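Side-chain contacts in mandelate racemase / muconate lactonizing enzyme (PDB 2POD), which is of unknown specific function but, as a member of the enolase superfamily, probably acts as a lyase that uses a metal-dependent barrel active site: residues 270-275 and 320-325; 294-299 and 327-332; 118-123 and 242-247; 311-316 and 340-345. All coordinates share one frame; numbering follows the deposited sequence.

Interaction 1. Residues 270-275 and 320-325. With NA (sodium ion), chain D.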
# COMPACT_ATOMS: atom_id res chain seq x y z
N ALA B 270 -21.99 -2.57 -10.61
CA ALA B 270 -21.81 -1.13 -10.60
C ALA B 270 -21.33 -0.73 -11.98
O ALA B 270 -20.62 -1.51 -12.61
CB ALA B 270 -20.78 -0.73 -9.54
N SER B 271 -21.68 0.46 -12.49
CA SER B 271 -22.83 1.28 -12.08
C SER B 271 -23.34 2.03 -13.30
O SER B 271 -22.54 2.59 -14.06
CB SER B 271 -22.41 2.33 -11.05
OG SER B 271 -23.52 3.09 -10.60
N GLU B 272 -24.66 2.06 -13.46
CA GLU B 272 -25.33 2.88 -14.49
C GLU B 272 -25.11 4.39 -14.32
O GLU B 272 -25.25 5.15 -15.27
CB GLU B 272 -26.84 2.60 -14.49
CG GLU B 272 -27.51 2.97 -13.16
CD GLU B 272 -28.91 2.45 -13.04
OE1 GLU B 272 -29.84 3.26 -12.88
OE2 GLU B 272 -29.10 1.21 -13.09
N THR B 273 -24.76 4.80 -13.10
CA THR B 273 -24.54 6.21 -12.78
C THR B 273 -23.17 6.72 -13.24
O THR B 273 -22.96 7.93 -13.35
CB THR B 273 -24.70 6.49 -11.28
OG1 THR B 273 -23.61 5.89 -10.56
CG2 THR B 273 -26.03 5.92 -10.77
N LEU B 274 -22.25 5.80 -13.50
CA LEU B 274 -20.87 6.14 -13.83
C LEU B 274 -20.67 6.37 -15.33
O LEU B 274 -21.26 5.67 -16.16
CB LEU B 274 -19.91 5.05 -13.34
CG LEU B 274 -19.58 5.02 -11.85
CD1 LEU B 274 -18.93 3.70 -11.50
CD2 LEU B 274 -18.67 6.20 -11.45
N ALA B 275 -19.84 7.34 -15.68
CA ALA B 275 -19.63 7.69 -17.08
C ALA B 275 -18.18 7.53 -17.52
O ALA B 275 -17.27 7.81 -16.76
CB ALA B 275 -20.13 9.08 -17.37
N ALA B 320 -22.84 -6.07 -18.02
CA ALA B 320 -24.28 -6.16 -18.21
C ALA B 320 -24.85 -4.78 -18.55
O ALA B 320 -24.99 -3.94 -17.67
CB ALA B 320 -24.96 -6.72 -16.96
N PRO B 321 -25.16 -4.53 -19.84
CA PRO B 321 -25.76 -3.26 -20.25
C PRO B 321 -27.17 -3.00 -19.71
O PRO B 321 -28.01 -3.90 -19.68
CB PRO B 321 -25.75 -3.33 -21.77
CG PRO B 321 -24.76 -4.41 -22.09
CD PRO B 321 -24.92 -5.41 -21.00
N HIS B 322 -27.39 -1.75 -19.27
CA HIS B 322 -28.63 -1.28 -18.67
C HIS B 322 -29.62 -0.91 -19.76
O HIS B 322 -29.27 -0.21 -20.72
CB HIS B 322 -28.33 -0.03 -17.83
CG HIS B 322 -29.49 0.46 -17.02
ND1 HIS B 322 -29.92 1.76 -17.05
CD2 HIS B 322 -30.29 -0.18 -16.14
CE1 HIS B 322 -30.94 1.91 -16.22
NE2 HIS B 322 -31.19 0.74 -15.66
N ASP B 323 -30.86 -1.37 -19.61
CA ASP B 323 -32.00 -0.70 -20.24
C ASP B 323 -32.94 -0.11 -19.19
O ASP B 323 -32.66 0.97 -18.65
CB ASP B 323 -32.76 -1.63 -21.20
CG ASP B 323 -34.02 -0.97 -21.78
OD1 ASP B 323 -33.95 0.19 -22.27
OD2 ASP B 323 -35.09 -1.62 -21.70
N CYS B 324 -34.05 -0.81 -18.92
CA CYS B 324 -35.25 -0.25 -18.27
C CYS B 324 -35.71 1.15 -18.75
O CYS B 324 -36.35 1.88 -18.00
CB CYS B 324 -35.10 -0.29 -16.74
SG CYS B 324 -36.65 -0.26 -15.80
N THR B 325 -35.38 1.52 -19.98
CA THR B 325 -35.65 2.88 -20.47
C THR B 325 -36.35 2.85 -21.83
O THR B 325 -37.32 2.13 -22.00
CB THR B 325 -34.39 3.78 -20.48
OG1 THR B 325 -33.36 3.17 -21.26
CG2 THR B 325 -33.88 4.01 -19.06
NA NA D . -30.74 0.00 -12.29
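The metal site at the mouth of the enolase-superfamily barrel brings Glu272, in the loop after strand 268-270, against His322, just past strand 319-321. Glu272 OE2 binds the sodium ion at 2.2 Å and at the same time sits over one face of the His322 imidazole, 3.3 Å from His322 NE2. That oxygen lies above the ring, offset toward its rim, and the carboxylate and ring planes are 38° apart; the pair is a contact over the ring face and is not a hydrogen bond, the angle at NE2 being poor. Glu272 reaches the ion with an extended chain beyond CG, which itself lies between the backbone N and carbonyl carbon (chi1 62°). His322 NE2 stays 3.5 Å from the sodium ion. The other ring nitrogen, His322 ND1, is hydrogen-bonded to Asp295. The second carboxylate oxygen, Glu272 OE1, is hydrogen-bonded to Tyr73 of the second subunit. Glu220 and Glu246 complete the three protein ligands of the metal. Both oxygens of Glu272 thus have partners, one the ion and one a neighbouring subunit, which should restrict rotation of the carboxylate, and the buried cation probably offsets the repulsion among the three glutamates.

Interaction 2. Residues 294-299 and 327-332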
# COMPACT_ATOMS: atom_id res chain seq x y z
N LEU B 294 -23.51 -0.60 -16.95
CA LEU B 294 -23.20 0.31 -18.02
C LEU B 294 -24.54 0.71 -18.63
O LEU B 294 -25.31 -0.16 -19.01
CB LEU B 294 -22.38 -0.44 -19.08
CG LEU B 294 -21.44 0.28 -20.04
CD1 LEU B 294 -20.80 1.45 -19.34
CD2 LEU B 294 -20.38 -0.68 -20.51
N ASP B 295 -24.81 2.00 -18.72
CA ASP B 295 -25.91 2.47 -19.55
C ASP B 295 -25.34 3.29 -20.70
O ASP B 295 -24.75 4.34 -20.47
CB ASP B 295 -26.89 3.31 -18.73
CG ASP B 295 -28.15 3.67 -19.50
OD1 ASP B 295 -28.06 4.41 -20.51
OD2 ASP B 295 -29.25 3.23 -19.09
N ILE B 296 -25.57 2.85 -21.94
CA ILE B 296 -25.00 3.55 -23.11
C ILE B 296 -25.52 4.97 -23.36
O ILE B 296 -24.84 5.77 -24.01
CB ILE B 296 -24.94 2.68 -24.42
CG1 ILE B 296 -26.16 2.90 -25.33
CG2 ILE B 296 -24.58 1.22 -24.14
CD1 ILE B 296 -27.38 2.14 -24.96
N SER B 297 -26.68 5.31 -22.82
CA SER B 297 -27.19 6.67 -22.90
C SER B 297 -26.72 7.59 -21.77
O SER B 297 -26.98 8.79 -21.81
CB SER B 297 -28.70 6.68 -22.99
OG SER B 297 -29.27 6.31 -21.74
N TRP B 298 -26.07 7.02 -20.75
CA TRP B 298 -25.59 7.81 -19.61
C TRP B 298 -24.08 7.84 -19.50
O TRP B 298 -23.54 8.66 -18.76
CB TRP B 298 -26.20 7.33 -18.28
CG TRP B 298 -27.71 7.35 -18.21
CD1 TRP B 298 -28.56 8.09 -18.97
CD2 TRP B 298 -28.53 6.58 -17.32
NE1 TRP B 298 -29.86 7.83 -18.62
CE2 TRP B 298 -29.87 6.91 -17.61
CE3 TRP B 298 -28.27 5.65 -16.31
CZ2 TRP B 298 -30.95 6.34 -16.93
CZ3 TRP B 298 -29.34 5.07 -15.63
CH2 TRP B 298 -30.67 5.42 -15.95
N CYS B 299 -23.39 6.95 -20.23
CA CYS B 299 -21.97 6.68 -19.99
C CYS B 299 -21.00 7.27 -21.01
O CYS B 299 -19.80 7.19 -20.83
CB CYS B 299 -21.72 5.18 -19.84
SG CYS B 299 -21.68 4.27 -21.41
N PRO B 327 -36.82 2.38 -26.16
CA PRO B 327 -36.60 1.28 -27.11
C PRO B 327 -35.27 1.34 -27.87
O PRO B 327 -34.72 0.29 -28.22
CB PRO B 327 -37.78 1.40 -28.08
CG PRO B 327 -38.19 2.81 -27.99
CD PRO B 327 -37.98 3.20 -26.57
N VAL B 328 -34.77 2.54 -28.14
CA VAL B 328 -33.55 2.70 -28.93
C VAL B 328 -32.33 2.29 -28.11
O VAL B 328 -31.43 1.63 -28.62
CB VAL B 328 -33.39 4.14 -29.49
CG1 VAL B 328 -31.98 4.41 -30.02
CG2 VAL B 328 -34.42 4.39 -30.56
N VAL B 329 -32.35 2.65 -26.82
CA VAL B 329 -31.33 2.21 -25.86
C VAL B 329 -31.30 0.69 -25.71
O VAL B 329 -30.22 0.10 -25.74
CB VAL B 329 -31.46 2.97 -24.50
CG1 VAL B 329 -30.79 2.22 -23.35
CG2 VAL B 329 -30.85 4.34 -24.62
N LEU B 330 -32.47 0.06 -25.61
CA LEU B 330 -32.58 -1.41 -25.52
C LEU B 330 -31.99 -2.11 -26.74
O LEU B 330 -31.43 -3.20 -26.63
CB LEU B 330 -34.04 -1.83 -25.33
CG LEU B 330 -34.47 -3.19 -24.75
CD1 LEU B 330 -35.29 -4.00 -25.72
CD2 LEU B 330 -33.38 -4.06 -24.13
N THR B 331 -32.11 -1.47 -27.89
CA THR B 331 -31.70 -2.04 -29.16
C THR B 331 -30.19 -1.91 -29.32
O THR B 331 -29.52 -2.88 -29.67
CB THR B 331 -32.41 -1.32 -30.32
OG1 THR B 331 -33.82 -1.35 -30.07
CG2 THR B 331 -32.12 -1.98 -31.64
N ALA B 332 -29.68 -0.70 -29.05
CA ALA B 332 -28.26 -0.39 -29.07
C ALA B 332 -27.45 -1.19 -28.04
O ALA B 332 -26.33 -1.61 -28.33
CB ALA B 332 -28.04 1.11 -28.88
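Val329 of helix 327-339 meets Ile296 and Ser297 in the loop that follows strand 289-294, a buried apolar contact between that loop and the first turns of the helix. Pro327 opens the helix, and its carbonyl O takes the hydroxyl of Thr331 at 2.6 Å (Thr331 OG1 to Pro327 O), a bond within the helix. Val328 and Val329 follow, their backbone N atoms hydrogen-bonded to the carboxylate of Glu35. Val329 carries the contact with both methyls. Val329 CG1 is anti to the backbone N (chi1 159°) and lies 3.8 Å from Ile296 CD1, while Val329 CG2 packs on Ser297 CB at 3.6 Å. The Ile296 and Val329 side chains run alongside each other in opposing directions, and Ile296 CD1 also lies 3.6 Å from the carbonyl Val329 O. One turn further, Ala332 CB touches that same methyl, Ile296 CD1, at 4.1 Å, so the end of the isoleucine rests against both residues.

The loop is shaped by an Asx turn: Asp295 OD1 accepts Ser297 N at 2.8 Å and Ser297 OG at 2.6 Å, two bonds that hold the serine, whose CB and OG both lie against Val329 CG2. Around the contact, Ile296 also packs on Ala305 of helix 301-314 and Ile91 of helix 81-101, and Val328 touches Leu33 of strand 31-37, placing the pair where the barrel meets the N-terminal domain.

Interaction 3. Residues 118-123 and 242-247. With NA (sodium ion), chain D.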
# COMPACT_ATOMS: atom_id res chain seq x y z
N ARG B 118 -28.83 -14.11 -23.32
CA ARG B 118 -29.72 -14.24 -22.17
C ARG B 118 -30.23 -12.89 -21.69
O ARG B 118 -29.46 -11.93 -21.54
CB ARG B 118 -28.99 -14.97 -21.03
CG ARG B 118 -29.86 -15.35 -19.86
CD ARG B 118 -29.14 -16.33 -18.96
NE ARG B 118 -29.85 -16.55 -17.71
CZ ARG B 118 -29.49 -16.06 -16.53
NH1 ARG B 118 -28.40 -15.31 -16.42
NH2 ARG B 118 -30.20 -16.34 -15.45
N THR B 119 -31.53 -12.81 -21.48
CA THR B 119 -32.14 -11.63 -20.89
C THR B 119 -32.51 -11.88 -19.44
O THR B 119 -32.60 -13.03 -19.01
CB THR B 119 -33.35 -11.13 -21.72
OG1 THR B 119 -33.57 -9.74 -21.45
CG2 THR B 119 -34.62 -11.93 -21.42
N TYR B 120 -32.66 -10.80 -18.67
CA TYR B 120 -33.28 -10.86 -17.35
C TYR B 120 -34.32 -9.77 -17.24
O TYR B 120 -34.19 -8.72 -17.88
CB TYR B 120 -32.23 -10.75 -16.23
CG TYR B 120 -31.65 -9.37 -15.95
CD1 TYR B 120 -32.19 -8.55 -14.96
CD2 TYR B 120 -30.55 -8.90 -16.67
CE1 TYR B 120 -31.66 -7.28 -14.70
CE2 TYR B 120 -30.00 -7.64 -16.41
CZ TYR B 120 -30.57 -6.83 -15.43
OH TYR B 120 -30.03 -5.59 -15.17
N ASN B 121 -35.35 -10.01 -16.43
CA ASN B 121 -36.47 -9.09 -16.35
C ASN B 121 -36.39 -8.18 -15.15
O ASN B 121 -36.44 -8.62 -14.00
CB ASN B 121 -37.82 -9.82 -16.39
CG ASN B 121 -38.96 -8.90 -16.78
OD1 ASN B 121 -39.09 -8.53 -17.95
ND2 ASN B 121 -39.78 -8.52 -15.81
N THR B 122 -36.26 -6.89 -15.42
CA THR B 122 -36.39 -5.88 -14.38
C THR B 122 -37.88 -5.68 -14.10
O THR B 122 -38.62 -5.16 -14.95
CB THR B 122 -35.67 -4.58 -14.81
OG1 THR B 122 -34.26 -4.84 -14.88
CG2 THR B 122 -35.91 -3.44 -13.83
N CYS B 123 -38.30 -6.10 -12.92
CA CYS B 123 -39.71 -6.16 -12.54
C CYS B 123 -40.29 -4.79 -12.21
O CYS B 123 -40.71 -4.53 -11.07
CB CYS B 123 -39.91 -7.13 -11.37
SG CYS B 123 -39.34 -8.82 -11.68
N THR B 242 -28.15 -14.50 -3.51
CA THR B 242 -28.50 -13.58 -4.59
C THR B 242 -27.41 -13.48 -5.66
O THR B 242 -26.22 -13.72 -5.38
CB THR B 242 -28.82 -12.17 -4.03
OG1 THR B 242 -27.74 -11.72 -3.21
CG2 THR B 242 -30.10 -12.21 -3.20
N PHE B 243 -27.81 -13.16 -6.88
CA PHE B 243 -26.90 -13.18 -8.01
C PHE B 243 -25.95 -11.97 -8.05
O PHE B 243 -24.78 -12.11 -8.38
CB PHE B 243 -27.67 -13.32 -9.32
CG PHE B 243 -26.82 -13.62 -10.51
CD1 PHE B 243 -26.30 -14.89 -10.70
CD2 PHE B 243 -26.53 -12.63 -11.44
CE1 PHE B 243 -25.51 -15.17 -11.80
CE2 PHE B 243 -25.73 -12.90 -12.56
CZ PHE B 243 -25.22 -14.17 -12.73
N TRP B 244 -26.49 -10.79 -7.74
CA TRP B 244 -25.69 -9.57 -7.61
C TRP B 244 -26.35 -8.49 -6.76
O TRP B 244 -27.56 -8.43 -6.67
CB TRP B 244 -25.21 -9.04 -8.98
CG TRP B 244 -26.14 -8.17 -9.82
CD1 TRP B 244 -26.95 -7.14 -9.40
CD2 TRP B 244 -26.29 -8.23 -11.25
NE1 TRP B 244 -27.59 -6.58 -10.46
CE2 TRP B 244 -27.21 -7.22 -11.61
CE3 TRP B 244 -25.74 -9.04 -12.25
CZ2 TRP B 244 -27.59 -7.00 -12.94
CZ3 TRP B 244 -26.12 -8.82 -13.58
CH2 TRP B 244 -27.04 -7.81 -13.91
N HIS B 245 -25.52 -7.65 -6.15
CA HIS B 245 -26.00 -6.47 -5.44
C HIS B 245 -25.63 -5.19 -6.20
O HIS B 245 -24.45 -4.85 -6.33
CB HIS B 245 -25.43 -6.42 -4.02
CG HIS B 245 -25.88 -7.55 -3.14
ND1 HIS B 245 -25.18 -7.95 -2.03
CD2 HIS B 245 -26.96 -8.37 -3.23
CE1 HIS B 245 -25.81 -8.97 -1.46
NE2 HIS B 245 -26.88 -9.25 -2.17
N GLU B 246 -26.66 -4.49 -6.67
CA GLU B 246 -26.48 -3.40 -7.61
C GLU B 246 -26.62 -2.04 -6.93
O GLU B 246 -27.56 -1.82 -6.18
CB GLU B 246 -27.50 -3.52 -8.75
CG GLU B 246 -27.31 -2.54 -9.88
CD GLU B 246 -28.34 -2.72 -10.97
OE1 GLU B 246 -28.56 -3.88 -11.39
OE2 GLU B 246 -28.92 -1.71 -11.40
N ASP B 247 -25.67 -1.15 -7.23
CA ASP B 247 -25.56 0.17 -6.61
C ASP B 247 -25.93 0.21 -5.12
O ASP B 247 -26.85 0.93 -4.74
CB ASP B 247 -26.36 1.20 -7.41
CG ASP B 247 -25.80 1.41 -8.80
OD1 ASP B 247 -26.58 1.70 -9.73
OD2 ASP B 247 -24.57 1.27 -8.98
NA NA D . -30.74 0.00 -12.29
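Tyr120 and Trp244 meet inside the enolase-superfamily barrel, from strands 117-122 and 244-246 that are not neighbours in its sheet. The aromatic part is a T-shaped stack: the edge of the Trp244 six-membered ring is directed at the face of Tyr120, centroids 5.4 Å apart and planes at 83°. The CZ2 and CH2 corner of the indole does the touching. Tyr120 CE2 lies 3.9 Å from Trp244 CH2, and Tyr120 OH, lying in the plane of the indole at its edge, comes within 3.6 Å of Trp244 CZ2. Both side chains place CG between the backbone N and carbonyl carbon (chi1 76° for Tyr120), and the two side chains meet at about a right angle within the barrel.

The polar part runs along strand 244-246. Trp244 NE1 donates to Glu246 OE1 at 3.0 Å, using the anti lone pair of that oxygen, with the carboxylate oxygen tilted 22° out of the indole plane. Lys176 makes a salt bridge to the same Glu246 OE1, so the oxygen has two partners that should limit turning of the carboxylate. His245 NE2 makes a weak hydrogen bond back to Thr242 OG1, at the start of the segment.

The metal part belongs to Glu246, whose chain is extended and which shares the sodium ion with Glu220 and Glu272. Tyr120 thus leans on a tryptophan whose N-H bonds to a metal ligand and probably steadies it, a second-shell link between ring and ion. The ligand itself is bound through its other oxygen, Glu246 OE2, 2.6 Å from the sodium ion.

Interaction 4. Residues 311-316 and 340-345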
# COMPACT_ATOMS: atom_id res chain seq x y z
N MSE B 311 -12.10 -3.06 -21.56
CA MSE B 311 -11.36 -2.86 -20.30
C MSE B 311 -11.75 -3.86 -19.22
O MSE B 311 -10.88 -4.51 -18.65
CB MSE B 311 -11.63 -1.46 -19.76
CG MSE B 311 -10.62 -0.42 -20.13
SE MSE B 311 -10.80 1.15 -19.00
CE MSE B 311 -9.90 0.50 -17.42
N ALA B 312 -13.05 -3.95 -18.93
CA ALA B 312 -13.58 -4.85 -17.92
C ALA B 312 -13.19 -6.31 -18.13
O ALA B 312 -13.03 -7.05 -17.15
CB ALA B 312 -15.10 -4.73 -17.86
N GLU B 313 -13.04 -6.73 -19.39
CA GLU B 313 -12.59 -8.08 -19.74
C GLU B 313 -11.18 -8.35 -19.24
O GLU B 313 -10.89 -9.44 -18.74
CB GLU B 313 -12.68 -8.31 -21.26
CG GLU B 313 -12.67 -9.78 -21.70
CD GLU B 313 -12.65 -9.96 -23.23
OE1 GLU B 313 -12.95 -8.99 -23.95
OE2 GLU B 313 -12.33 -11.08 -23.71
N ALA B 314 -10.31 -7.34 -19.33
CA ALA B 314 -8.95 -7.42 -18.76
C ALA B 314 -8.90 -7.59 -17.23
O ALA B 314 -7.88 -8.03 -16.69
CB ALA B 314 -8.11 -6.23 -19.20
N TRP B 315 -9.99 -7.26 -16.54
CA TRP B 315 -10.09 -7.48 -15.10
C TRP B 315 -10.95 -8.72 -14.78
O TRP B 315 -11.34 -8.94 -13.63
CB TRP B 315 -10.67 -6.24 -14.41
CG TRP B 315 -9.65 -5.21 -13.98
CD1 TRP B 315 -9.22 -4.97 -12.70
CD2 TRP B 315 -8.96 -4.28 -14.81
NE1 TRP B 315 -8.30 -3.94 -12.69
CE2 TRP B 315 -8.13 -3.50 -13.97
CE3 TRP B 315 -8.96 -4.02 -16.19
CZ2 TRP B 315 -7.30 -2.48 -14.47
CZ3 TRP B 315 -8.15 -3.01 -16.68
CH2 TRP B 315 -7.32 -2.26 -15.82
N HIS B 316 -11.24 -9.50 -15.83
CA HIS B 316 -11.99 -10.76 -15.76
C HIS B 316 -13.43 -10.54 -15.33
O HIS B 316 -14.04 -11.40 -14.68
CB HIS B 316 -11.31 -11.81 -14.86
CG HIS B 316 -9.89 -12.09 -15.21
ND1 HIS B 316 -8.83 -11.62 -14.46
CD2 HIS B 316 -9.34 -12.80 -16.23
CE1 HIS B 316 -7.70 -12.03 -15.00
NE2 HIS B 316 -7.98 -12.74 -16.07
N ALA B 340 -19.82 -7.90 -27.43
CA ALA B 340 -18.83 -8.02 -26.35
C ALA B 340 -18.63 -9.48 -25.92
O ALA B 340 -19.59 -10.14 -25.53
CB ALA B 340 -19.21 -7.15 -25.16
N PRO B 341 -17.39 -9.99 -26.01
CA PRO B 341 -17.06 -11.33 -25.52
C PRO B 341 -17.36 -11.52 -24.03
O PRO B 341 -17.65 -12.64 -23.59
CB PRO B 341 -15.55 -11.44 -25.78
CG PRO B 341 -15.25 -10.41 -26.81
CD PRO B 341 -16.21 -9.30 -26.56
N ASN B 342 -17.30 -10.43 -23.26
CA ASN B 342 -17.63 -10.48 -21.85
C ASN B 342 -19.05 -10.08 -21.45
O ASN B 342 -19.32 -9.91 -20.27
CB ASN B 342 -16.60 -9.73 -21.01
CG ASN B 342 -16.59 -8.25 -21.29
OD1 ASN B 342 -16.72 -7.83 -22.44
ND2 ASN B 342 -16.43 -7.45 -20.24
N ALA B 343 -19.96 -9.94 -22.41
CA ALA B 343 -21.37 -9.67 -22.07
C ALA B 343 -22.06 -10.82 -21.33
O ALA B 343 -21.90 -11.98 -21.69
CB ALA B 343 -22.14 -9.27 -23.30
N LEU B 344 -22.78 -10.50 -20.26
CA LEU B 344 -23.33 -11.52 -19.35
C LEU B 344 -24.82 -11.70 -19.62
O LEU B 344 -25.28 -12.80 -19.97
CB LEU B 344 -23.13 -11.07 -17.90
CG LEU B 344 -22.97 -12.00 -16.68
CD1 LEU B 344 -23.52 -11.30 -15.44
CD2 LEU B 344 -23.55 -13.41 -16.81
N VAL B 345 -25.56 -10.61 -19.42
CA VAL B 345 -26.99 -10.57 -19.65
C VAL B 345 -27.33 -9.23 -20.28
O VAL B 345 -26.54 -8.29 -20.20
CB VAL B 345 -27.81 -10.74 -18.34
CG1 VAL B 345 -28.08 -12.20 -18.05
CG2 VAL B 345 -27.13 -10.06 -17.16
O HOH W 1 -14.95 -7.09 -24.26
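A water bridges two side-chain oxygens here: it lies within hydrogen-bonding distance of Glu313 OE1 (2.8 Å) and Asn342 OD1 (2.6 Å). Around it, Glu313, near the end of helix 301-314, lies against the type I turn of Ala340 to Ala343. Its CG is anti to the backbone N (chi1 -162°) and the chain runs out extended, so the aliphatic part passes Asn342, with Glu313 CB 3.9 Å from Asn342 CG. The Glu313 side chain crosses Pro341 at about a right angle, Glu313 OE2 being 3.8 Å from Pro341 CB. Carboxylate and amide planes are only 19° apart. Asn342 ND2 packs 3.9 Å from Ala312 CB, and it is hydrogen-bonded to Leu317 O and weakly to Ala309 O. Glu313 OE1 also forms a salt bridge to Arg277 of the fourth subunit, which probably offsets its buried charge. A Schellman motif with His316 as its C-prime residue ends the helix beside this turn. Asn342 and Leu344 make backbone hydrogen bonds to Val319, so the loop from helix 327-339 to strand 346-348 runs along strand 319-321, with the end of helix 301-314 packed against the turn.

How the interactions relate
The sodium ion joins interactions 1 and 3, whose centres are 12 Å apart: Glu272 OE2 and Glu246 OE2 approach to 3.4 Å, and Ser271 OG probably bonds to Asp247 OD2 at 2.7 Å. Interaction 2 lies one shell back, its centre 8 Å from that of interaction 1, and supplies the Asp295 OD2 that is hydrogen-bonded to His322 ND1 at 2.6 Å. Interaction 4 lies farther out, about 15 Å from interaction 1 by centres. It still meets interaction 3 through Val345, whose CG2 is 3.6 Å from Tyr120 CD2. Interactions 2 and 4 do not touch, with nearest atoms about 7 Å apart.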